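Long-range contact in inner membrane lipoprotein SadB (Salmonella enterica, PDB 4C47), which is required for proper surface expression of the trimeric autotransporter adhesin SadA and could take a direct part in its biogenesis: residues Asn122-Met127 with Gly184-Asn189. Residues are numbered along the deposited sequence; the frame is centred on the assembly and turned at random.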
ATOM      1  N   ASN A 122     -17.547   8.509  25.994  1.00 87.96           N
ATOM      2  CA  ASN A 122     -17.269   9.730  25.244  1.00 88.90           C
ATOM      3  C   ASN A 122     -16.746   9.470  23.837  1.00 84.88           C
ATOM      4  O   ASN A 122     -15.793  10.109  23.388  1.00 83.58           O
ATOM      5  CB  ASN A 122     -16.309  10.635  26.021  1.00 98.87           C
ATOM      6  CG  ASN A 122     -16.787  10.907  27.435  1.00115.29           C
ATOM      7  OD1 ASN A 122     -17.977  10.791  27.729  1.00120.78           O
ATOM      8  ND2 ASN A 122     -15.861  11.269  28.317  1.00118.41           N
ATOM      9  N   LEU A 123     -17.374   8.517  23.156  1.00 73.55           N
ATOM     10  CA  LEU A 123     -17.080   8.239  21.761  1.00 75.78           C
ATOM     11  C   LEU A 123     -17.716   9.309  20.885  1.00 81.54           C
ATOM     12  O   LEU A 123     -18.792   9.820  21.199  1.00 79.29           O
ATOM     13  CB  LEU A 123     -17.624   6.864  21.363  1.00 75.79           C
ATOM     14  CG  LEU A 123     -16.789   5.620  21.677  1.00 77.83           C
ATOM     15  CD1 LEU A 123     -17.610   4.360  21.467  1.00 76.12           C
ATOM     16  CD2 LEU A 123     -15.547   5.581  20.808  1.00 83.01           C
ATOM     17  N   ALA A 124     -17.044   9.651  19.792  1.00 76.62           N
ATOM     18  CA  ALA A 124     -17.611  10.543  18.792  1.00 72.16           C
ATOM     19  C   ALA A 124     -17.682   9.803  17.459  1.00 71.33           C
ATOM     20  O   ALA A 124     -16.821   8.978  17.154  1.00 64.77           O
ATOM     21  CB  ALA A 124     -16.777  11.806  18.666  1.00 67.17           C
ATOM     22  N   PHE A 125     -18.710  10.089  16.670  1.00 69.25           N
ATOM     23  CA  PHE A 125     -18.901   9.371  15.417  1.00 64.23           C
ATOM     24  C   PHE A 125     -18.827  10.296  14.209  1.00 68.21           C
ATOM     25  O   PHE A 125     -19.578  11.261  14.113  1.00 77.12           O
ATOM     26  CB  PHE A 125     -20.240   8.630  15.427  1.00 67.56           C
ATOM     27  CG  PHE A 125     -20.385   7.654  16.559  1.00 72.80           C
ATOM     28  CD1 PHE A 125     -19.913   6.356  16.441  1.00 73.22           C
ATOM     29  CD2 PHE A 125     -20.996   8.034  17.743  1.00 78.18           C
ATOM     30  CE1 PHE A 125     -20.046   5.460  17.486  1.00 72.49           C
ATOM     31  CE2 PHE A 125     -21.132   7.145  18.789  1.00 79.33           C
ATOM     32  CZ  PHE A 125     -20.656   5.856  18.660  1.00 71.03           C
ATOM     33  N   ASN A 126     -17.918  10.002  13.288  1.00 66.10           N
ATOM     34  CA  ASN A 126     -17.907  10.702  12.012  1.00 68.41           C
ATOM     35  C   ASN A 126     -18.898  10.027  11.078  1.00 69.91           C
ATOM     36  O   ASN A 126     -18.808   8.824  10.839  1.00 68.83           O
ATOM     37  CB  ASN A 126     -16.504  10.709  11.404  1.00 68.12           C
ATOM     38  CG  ASN A 126     -15.523  11.534  12.216  1.00 77.95           C
ATOM     39  OD1 ASN A 126     -15.906  12.503  12.870  1.00 88.05           O
ATOM     40  ND2 ASN A 126     -14.251  11.155  12.176  1.00 86.49           N
ATOM     41  N   MET A 127     -19.861  10.789  10.569  1.00 68.64           N
ATOM     42  CA  MET A 127     -20.905  10.202   9.737  1.00 65.52           C
ATOM     43  C   MET A 127     -21.107  10.932   8.416  1.00 63.73           C
ATOM     44  O   MET A 127     -21.113  12.163   8.364  1.00 60.35           O
ATOM     45  CB  MET A 127     -22.228  10.126  10.500  1.00 67.53           C
ATOM     46  CG  MET A 127     -22.200   9.177  11.682  1.00 74.42           C
ATOM     47  SD  MET A 127     -23.786   9.103  12.523  1.00 80.74           S
ATOM     48  CE  MET A 127     -24.090  10.845  12.806  1.00 64.13           C
ATOM     49  N   GLY A 184     -17.593   6.221  11.115  1.00 57.08           N
ATOM     50  CA  GLY A 184     -16.292   5.972  11.705  1.00 63.84           C
ATOM     51  C   GLY A 184     -16.173   6.489  13.128  1.00 70.93           C
ATOM     52  O   GLY A 184     -17.019   7.249  13.603  1.00 66.69           O
ATOM     53  N   ILE A 185     -15.108   6.078  13.806  1.00 75.61           N
ATOM     54  CA  ILE A 185     -14.887   6.442  15.201  1.00 69.45           C
ATOM     55  C   ILE A 185     -13.848   7.551  15.370  1.00 64.41           C
ATOM     56  O   ILE A 185     -12.716   7.431  14.901  1.00 64.80           O
ATOM     57  CB  ILE A 185     -14.419   5.225  16.026  1.00 70.00           C
ATOM     58  CG1 ILE A 185     -15.480   4.130  16.020  1.00 71.40           C
ATOM     59  CG2 ILE A 185     -14.104   5.639  17.455  1.00 72.99           C
ATOM     60  CD1 ILE A 185     -16.765   4.543  16.679  1.00 73.35           C
ATOM     61  N   ASP A 186     -14.238   8.625  16.049  1.00 71.27           N
ATOM     62  CA  ASP A 186     -13.286   9.642  16.475  1.00 82.76           C
ATOM     63  C   ASP A 186     -12.824   9.297  17.887  1.00 82.28           C
ATOM     64  O   ASP A 186     -13.643   9.059  18.777  1.00 74.97           O
ATOM     65  CB  ASP A 186     -13.915  11.035  16.429  1.00 87.60           C
ATOM     66  CG  ASP A 186     -12.878  12.146  16.452  1.00102.24           C
ATOM     67  OD1 ASP A 186     -11.928  12.067  17.260  1.00108.45           O
ATOM     68  OD2 ASP A 186     -13.011  13.098  15.654  1.00107.89           O
ATOM     69  N   MET A 187     -11.509   9.276  18.082  1.00 85.20           N
ATOM     70  CA  MET A 187     -10.916   8.731  19.299  1.00 87.53           C
ATOM     71  C   MET A 187     -10.296   9.786  20.207  1.00 89.88           C
ATOM     72  O   MET A 187      -9.627   9.450  21.183  1.00 94.39           O
ATOM     73  CB  MET A 187      -9.854   7.695  18.931  1.00 84.84           C
ATOM     74  CG  MET A 187     -10.401   6.510  18.167  1.00 78.24           C
ATOM     75  SD  MET A 187     -10.699   5.108  19.253  1.00 76.20           S
ATOM     76  CE  MET A 187      -9.020   4.643  19.642  1.00 66.97           C
ATOM     77  N   GLU A 188     -10.528  11.056  19.887  1.00 88.29           N
ATOM     78  CA  GLU A 188      -9.903  12.168  20.600  1.00 98.81           C
ATOM     79  C   GLU A 188     -10.169  12.175  22.108  1.00108.11           C
ATOM     80  O   GLU A 188      -9.233  12.250  22.904  1.00114.00           O
ATOM     81  CB  GLU A 188     -10.333  13.504  19.987  1.00 98.21           C
ATOM     82  N   ASN A 189     -11.437  12.087  22.497  1.00107.42           N
ATOM     83  CA  ASN A 189     -11.810  12.184  23.906  1.00110.38           C
ATOM     84  C   ASN A 189     -12.313  10.874  24.511  1.00111.95           C
ATOM     85  O   ASN A 189     -13.065  10.879  25.487  1.00112.95           O
ATOM     86  CB  ASN A 189     -12.857  13.282  24.099  1.00109.65           C
ATOM     87  CG  ASN A 189     -12.377  14.635  23.615  1.00111.32           C
ATOM     88  OD1 ASN A 189     -11.203  14.976  23.759  1.00110.93           O
ATOM     89  ND2 ASN A 189     -13.282  15.410  23.031  1.00114.04           N
TER
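Gly184 and Asn126 form a hydrogen-bonded pair, the N and O of each bonded to the O and N of the other. Gly184 N gives a fairly straight bond (164°) to Asn126 O at 2.9 Å, whereas Asn126 N returns a more bent bond to Gly184 O, also 2.9 Å. The same Gly184 O also receives the CA-H of Phe125. Next comes Ile185, the non-hydrogen-bonded partner of Phe125. Its two branches divide the work: CD1 rests 3.5 Å from CE1 of the Phe125 ring, with the two side chains running alongside each other, and CG2, set anti to the backbone N (CG1 at chi1 -62°), meets Leu123 CD2 at 3.7 Å. Branched and aromatic apolar groups suit this side, because all three also touch Leu92 of strand 91-102. Asp186 closes the paired region, its N bonded to Ala124 O at 2.8 Å. The small Ala124 methyl lies 3.7 Å from Asp186 CB, on the same face as Asn126. There Asp186 OD2 forms a salt bridge with Lys151, which also bonds Asn126 OD1, while Asp186 OD1 accepts from Glu188 N at 3.1 Å in an Asx turn that bends the chain as the strand ends. Beyond it, Asn189 O approaches Asn122 CB. Ile185, Phe125 and Leu123 packed on strand 91-102 of the other sheet, with Asn126 and Asp186 on the opposite face, are expected of neighbouring antiparallel strands in a beta sandwich, here the globular C-terminal domain.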